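Local coordinates for conserved hypothetical secreted protein (Helicobacter pylori, PDB 4RNZ) that helps determine cell shape and is probably a zinc-dependent M23B metallopeptidase that cleaves peptidoglycan peptides, at residues 48-51 against 52-56; 21-24 against 25-29; 240-243 against 244-248. All blocks are in the same frame, centred on the assembly; numbering follows the deposited sequence.

How the contacts relate
In chain order contact 2 comes first, then contact 1, then contact 3. Contacts 1 and 2 belong to the Csd3 N-terminal region: contact 1 is the tip of the hairpin 44-49/55-61 in its five-stranded antiparallel sheet, and contact 2 is the short helix 23-26, with centres 21 Å apart. Contact 3 lies in the M23 peptidase region, its centre 20 Å from that of contact 2 and 31 Å from that of contact 1. Contacts 2 and 3 meet where Tyr25 OH packs 3.1 Å from Gly248 N. The zinc joins the same two regions, since Glu34 binds it alongside His219, Asp223 and His301, consistent with an N-terminal region that blocks the active site.

Contact 1. Residues 48-51 against 52-56; sequences LRDA and NNTLI
Arg49 and Leu55 form an antiparallel non-hydrogen-bonded pair at the end of a hairpin, and the arginine side chain can be traced across the returning chain, from Thr54 and Leu55 to Asn53. Its CB packs 3.4 Å from Thr54 O, and its CG is 4.0 Å from Leu55 CA. With CG anti to the carbonyl carbon (chi1 -71°) and the chain extended from there to NE, CD passes 3.3 Å from Asn53 ND2. CZ then has Leu55 CD2 over one face of the guanidinium, 4.1 Å away. NH1 donates to Asn53 O at 3.3 Å; the oxygen lies near the guanidinium plane, whereas the donor stands 37° out of the carbonyl plane. NH2 bonds to Asn18 OD1, the stronger partner, and the two acceptors together limit the rotation of the group.

The reversal itself is a type I turn from Asp50 to Asn53, closed by Asn53 N bonding to Asp50 O at 2.9 Å. Asn53 has a positive phi, and Asp50 N bonds onward to Thr54 O, also at 2.9 Å; together these features identify a G1 beta bulge after the turn. The Asp50 carboxylate, on the face of the hairpin away from the Arg49 side chain, adds a bond: OD1 accepts Thr54 N at 2.9 Å, met from 45° above the carboxylate plane. One step further from the turn, Ile56 N bonds to Leu48 O, while Leu48 CD2 and Ile56 CD1 bring the two aliphatic side chains together.

This hairpin joins strands 44-49 and 55-61 of the five-stranded antiparallel N-terminal sheet. Leu48 leans on Met1, and Leu55 packs against Asn18 and Ile20 of the loop after helix 11-17. On its other edge strand 55-61 pairs with 66-73, where Ile56 makes a backbone bond with Lys72.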
# COMPACT_ATOMS: atom_id res chain seq x y z
N LEU A 48 8.40 21.65 12.77
CA LEU A 48 8.76 23.06 12.89
C LEU A 48 8.92 23.35 14.36
O LEU A 48 8.01 23.03 15.16
CB LEU A 48 7.68 23.97 12.32
CG LEU A 48 8.01 25.47 12.36
CD1 LEU A 48 9.15 25.84 11.42
CD2 LEU A 48 6.78 26.29 12.04
N ARG A 49 10.04 23.97 14.71
CA ARG A 49 10.35 24.29 16.10
C ARG A 49 10.56 25.80 16.24
O ARG A 49 10.92 26.45 15.27
CB ARG A 49 11.60 23.51 16.51
CG ARG A 49 11.34 22.01 16.66
CD ARG A 49 12.58 21.20 16.95
NE ARG A 49 12.26 19.77 16.89
CZ ARG A 49 11.68 19.07 17.86
NH1 ARG A 49 11.34 19.64 19.02
NH2 ARG A 49 11.41 17.78 17.69
N ASP A 50 10.30 26.37 17.43
CA ASP A 50 10.58 27.81 17.68
C ASP A 50 12.04 28.01 18.07
O ASP A 50 12.84 27.07 18.01
CB ASP A 50 9.65 28.40 18.75
CG ASP A 50 9.88 27.79 20.12
OD1 ASP A 50 10.92 27.12 20.34
OD2 ASP A 50 8.99 27.96 20.97
N ALA A 51 12.39 29.24 18.47
CA ALA A 51 13.75 29.58 18.89
C ALA A 51 14.24 28.69 20.03
O ALA A 51 15.38 28.24 20.03
CB ALA A 51 13.81 31.03 19.32
N ASN A 52 13.36 28.43 20.99
CA ASN A 52 13.65 27.50 22.08
C ASN A 52 13.74 26.02 21.71
O ASN A 52 13.88 25.18 22.60
CB ASN A 52 12.59 27.66 23.17
CG ASN A 52 12.80 28.90 24.00
OD1 ASN A 52 13.41 29.88 23.54
ND2 ASN A 52 12.29 28.87 25.22
N ASN A 53 13.65 25.70 20.42
CA ASN A 53 13.61 24.31 19.97
C ASN A 53 12.35 23.57 20.45
O ASN A 53 12.32 22.35 20.56
CB ASN A 53 14.88 23.58 20.39
CG ASN A 53 15.12 22.33 19.57
OD1 ASN A 53 15.14 21.22 20.11
ND2 ASN A 53 15.28 22.49 18.26
N THR A 54 11.29 24.31 20.73
CA THR A 54 10.05 23.70 21.13
C THR A 54 9.31 23.30 19.87
O THR A 54 9.21 24.07 18.92
CB THR A 54 9.21 24.66 21.97
OG1 THR A 54 9.94 24.98 23.16
CG2 THR A 54 7.88 24.05 22.35
N LEU A 55 8.79 22.08 19.86
CA LEU A 55 7.98 21.61 18.75
C LEU A 55 6.70 22.43 18.70
O LEU A 55 5.91 22.40 19.65
CB LEU A 55 7.67 20.12 18.92
CG LEU A 55 7.08 19.38 17.72
CD1 LEU A 55 5.60 19.69 17.53
CD2 LEU A 55 7.86 19.66 16.45
N ILE A 56 6.49 23.16 17.61
CA ILE A 56 5.26 23.91 17.45
C ILE A 56 4.37 23.38 16.33
O ILE A 56 3.21 23.73 16.27
CB ILE A 56 5.52 25.42 17.28
CG1 ILE A 56 6.12 25.73 15.91
CG2 ILE A 56 6.39 25.93 18.44
CD1 ILE A 56 6.66 27.14 15.76

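Contact 2. Residues 21-24 against 25-29; sequences PQKL and YYNLS
The carbonyl of Gln22 receives Tyr26 N at 3.1 Å, in the carbonyl plane, and the next i to i+4 bond, Asn27 N to Lys23 O, measures 2.8 Å, which gives the backbone about one helical turn. Gln22 O also takes a weak bond from Tyr25 N at 2.9 Å, an i to i+3 geometry superimposed on the first.

Along one flank Gln22 and Tyr26 run side by side in the same direction. CE2 of Tyr26 packs 3.7 Å from Gln22 CB, so the apolar part of the glutamine lies beside the ring, with amide and ring planes 34° apart. The closest approach of this pair of side chains to the backbone is at Tyr26 CD2, which lies 3.3 Å from Gln22 O. The ring is brought back toward the preceding turn because its CG stands anti to the carbonyl carbon (chi1 -66°).

Lys23 and Asn27 repeat this pattern on the next flank. Asn27 CB sits 3.1 Å from Lys23 O, and its OD1 lies beside the lysine CB at 3.8 Å; OD1 does not bond to Lys23 O, which is taken by the backbone N-H. Leu28 CG lies 3.4 Å from Leu24 O, where the chain leaves the turn.

The turn, helix 23-26, touches two elements of the N-terminal region. Tyr25, which is buried, packs with Gln22 and Tyr26 against Leu12 of helix 11-17, whereas Leu24 rests on Tyr77 and Leu79 of strand 76-83. At its exit Ser29 caps the following helix 30-36 through Asp32 N, and Lys33 of that helix bonds to Tyr26 O and makes a cation-pi contact with Tyr25.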
# COMPACT_ATOMS: atom_id res chain seq x y z
N PRO A 21 1.68 17.42 26.07
CA PRO A 21 0.85 16.64 26.98
C PRO A 21 0.23 15.41 26.32
O PRO A 21 -0.41 15.49 25.26
CB PRO A 21 -0.26 17.64 27.36
CG PRO A 21 0.37 18.99 27.20
CD PRO A 21 1.28 18.83 26.02
N GLN A 22 0.38 14.28 26.99
CA GLN A 22 -0.00 13.01 26.43
C GLN A 22 -1.50 12.81 26.31
O GLN A 22 -1.96 11.94 25.57
CB GLN A 22 0.67 11.88 27.21
CG GLN A 22 2.14 11.74 26.84
CD GLN A 22 2.95 10.94 27.85
OE1 GLN A 22 2.73 9.74 28.04
NE2 GLN A 22 3.93 11.59 28.47
N LYS A 23 -2.28 13.64 27.01
CA LYS A 23 -3.75 13.62 26.85
C LYS A 23 -4.17 13.91 25.44
O LYS A 23 -5.28 13.59 25.03
CB LYS A 23 -4.42 14.62 27.78
CG LYS A 23 -4.20 16.07 27.40
CD LYS A 23 -4.74 17.00 28.49
CE LYS A 23 -4.03 18.35 28.45
NZ LYS A 23 -4.49 19.20 29.57
N LEU A 24 -3.31 14.61 24.70
CA LEU A 24 -3.55 14.83 23.28
C LEU A 24 -3.79 13.49 22.56
O LEU A 24 -4.64 13.40 21.69
CB LEU A 24 -2.38 15.61 22.67
CG LEU A 24 -2.62 16.23 21.29
CD1 LEU A 24 -3.83 17.15 21.31
CD2 LEU A 24 -1.37 16.99 20.83
N TYR A 25 -3.06 12.46 22.94
CA TYR A 25 -3.37 11.09 22.50
C TYR A 25 -4.52 10.42 23.28
O TYR A 25 -5.46 9.90 22.69
CB TYR A 25 -2.12 10.19 22.56
CG TYR A 25 -2.44 8.75 22.25
CD1 TYR A 25 -2.64 8.33 20.94
CD2 TYR A 25 -2.60 7.82 23.27
CE1 TYR A 25 -2.96 7.02 20.66
CE2 TYR A 25 -2.93 6.51 22.99
CZ TYR A 25 -3.10 6.11 21.67
OH TYR A 25 -3.40 4.81 21.41
N TYR A 26 -4.44 10.41 24.61
CA TYR A 26 -5.39 9.65 25.42
C TYR A 26 -6.82 10.08 25.18
O TYR A 26 -7.72 9.24 25.16
CB TYR A 26 -5.03 9.71 26.91
CG TYR A 26 -3.73 9.02 27.25
CD1 TYR A 26 -3.55 7.68 26.98
CD2 TYR A 26 -2.69 9.72 27.85
CE1 TYR A 26 -2.36 7.04 27.29
CE2 TYR A 26 -1.49 9.08 28.17
CZ TYR A 26 -1.33 7.75 27.89
OH TYR A 26 -0.16 7.11 28.20
N ASN A 27 -7.03 11.39 24.97
CA ASN A 27 -8.36 11.91 24.65
C ASN A 27 -8.91 11.54 23.30
O ASN A 27 -10.08 11.79 23.04
CB ASN A 27 -8.39 13.45 24.75
CG ASN A 27 -8.45 13.93 26.18
OD1 ASN A 27 -7.93 15.01 26.51
ND2 ASN A 27 -9.10 13.16 27.04
N LEU A 28 -8.10 10.99 22.41
CA LEU A 28 -8.62 10.62 21.09
C LEU A 28 -9.67 9.54 21.22
O LEU A 28 -9.57 8.68 22.09
CB LEU A 28 -7.49 10.11 20.20
CG LEU A 28 -6.44 11.14 19.83
CD1 LEU A 28 -5.24 10.53 19.08
CD2 LEU A 28 -7.06 12.27 19.01
N SER A 29 -10.64 9.58 20.31
CA SER A 29 -11.62 8.52 20.19
C SER A 29 -10.88 7.24 19.86
O SER A 29 -9.72 7.29 19.44
CB SER A 29 -12.60 8.84 19.07
OG SER A 29 -11.94 8.87 17.82

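Contact 3. Residues 240-243 against 244-248; sequences VGFM and GVKAG
Lys246 lies across the ring of Phe242 and makes both a cation-pi and a CH-pi interaction with it. In the cation-pi contact its NZ stands 4.3 Å from the Phe242 ring centroid, only 12° off the normal, which places the charge over the face. The CH-pi contact is shorter: CE of Lys246 is 3.7 Å from the same centroid and 8° off the normal, so the methylene just before the ammonium presses on the middle of the ring. The lysine chain is extended beyond CG, which lets it reach along the face, and CG itself touches the rim at Phe242 CE1, 3.8 Å away. NZ also forms a salt bridge with Glu254 of strand 252-257, so the ammonium has an anionic partner as well as the aromatic one.

These residues flank a corner at which the chain leaves the antiparallel sheet of the M23 peptidase region: strand 238-243 pairs there with strand 252-257, and after Gly244 the short strand 245-246 lies in another sheet or on another face. The glycine adopts an extended conformation with positive phi.

Van der Waals contacts line that corner. With CG anti to N (chi1 174°), the Phe242 side chain turns toward the bend, bringing CE1 obliquely to 3.3 Å from Gly244 N and to 3.7 Å from Gly244 C. At the ring edge, near its plane, CZ of Phe242 faces Val245 O at 3.8 Å. Val252 of strand 252-257 touches both Phe242 and Lys246.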
# COMPACT_ATOMS: atom_id res chain seq x y z
N VAL A 240 5.09 -13.73 9.66
CA VAL A 240 4.85 -12.75 10.70
C VAL A 240 5.97 -11.71 10.69
O VAL A 240 7.13 -12.07 10.76
CB VAL A 240 4.80 -13.39 12.09
CG1 VAL A 240 4.61 -12.33 13.18
CG2 VAL A 240 3.67 -14.38 12.15
N GLY A 241 5.61 -10.44 10.61
CA GLY A 241 6.58 -9.35 10.63
C GLY A 241 6.66 -8.75 12.01
O GLY A 241 7.71 -8.68 12.60
N PHE A 242 5.53 -8.32 12.52
CA PHE A 242 5.47 -7.76 13.85
C PHE A 242 4.43 -8.53 14.64
O PHE A 242 3.43 -9.01 14.10
CB PHE A 242 5.11 -6.27 13.81
CG PHE A 242 4.89 -5.66 15.17
CD1 PHE A 242 3.64 -5.71 15.78
CD2 PHE A 242 5.94 -5.03 15.84
CE1 PHE A 242 3.42 -5.15 17.03
CE2 PHE A 242 5.73 -4.47 17.09
CZ PHE A 242 4.48 -4.55 17.69
N MET A 243 4.67 -8.62 15.92
CA MET A 243 3.79 -9.28 16.82
C MET A 243 4.05 -8.69 18.21
O MET A 243 5.13 -8.86 18.76
CB MET A 243 4.13 -10.74 16.76
CG MET A 243 3.33 -11.58 17.69
SD MET A 243 3.88 -13.26 17.47
CE MET A 243 3.22 -13.89 19.00
N GLY A 244 3.08 -7.97 18.75
CA GLY A 244 3.26 -7.36 20.06
C GLY A 244 2.20 -6.31 20.27
O GLY A 244 1.11 -6.43 19.71
N VAL A 245 2.52 -5.28 21.05
CA VAL A 245 1.53 -4.27 21.39
C VAL A 245 1.83 -3.00 20.62
O VAL A 245 2.99 -2.59 20.55
CB VAL A 245 1.53 -3.98 22.91
CG1 VAL A 245 0.50 -2.92 23.26
CG2 VAL A 245 1.28 -5.26 23.70
N LYS A 246 0.80 -2.37 20.06
CA LYS A 246 0.92 -1.04 19.46
C LYS A 246 -0.18 -0.16 20.00
O LYS A 246 -1.37 -0.51 19.93
CB LYS A 246 0.84 -1.10 17.92
CG LYS A 246 2.13 -1.61 17.30
CD LYS A 246 2.21 -1.40 15.80
CE LYS A 246 3.61 -1.75 15.31
NZ LYS A 246 3.75 -1.83 13.82
N ALA A 247 0.19 0.99 20.57
CA ALA A 247 -0.80 1.87 21.14
C ALA A 247 -1.87 2.10 20.09
O ALA A 247 -1.54 2.44 18.96
CB ALA A 247 -0.17 3.20 21.53
N GLY A 248 -3.14 1.90 20.45
CA GLY A 248 -4.26 2.13 19.54
C GLY A 248 -4.74 0.83 18.91
O GLY A 248 -5.90 0.70 18.56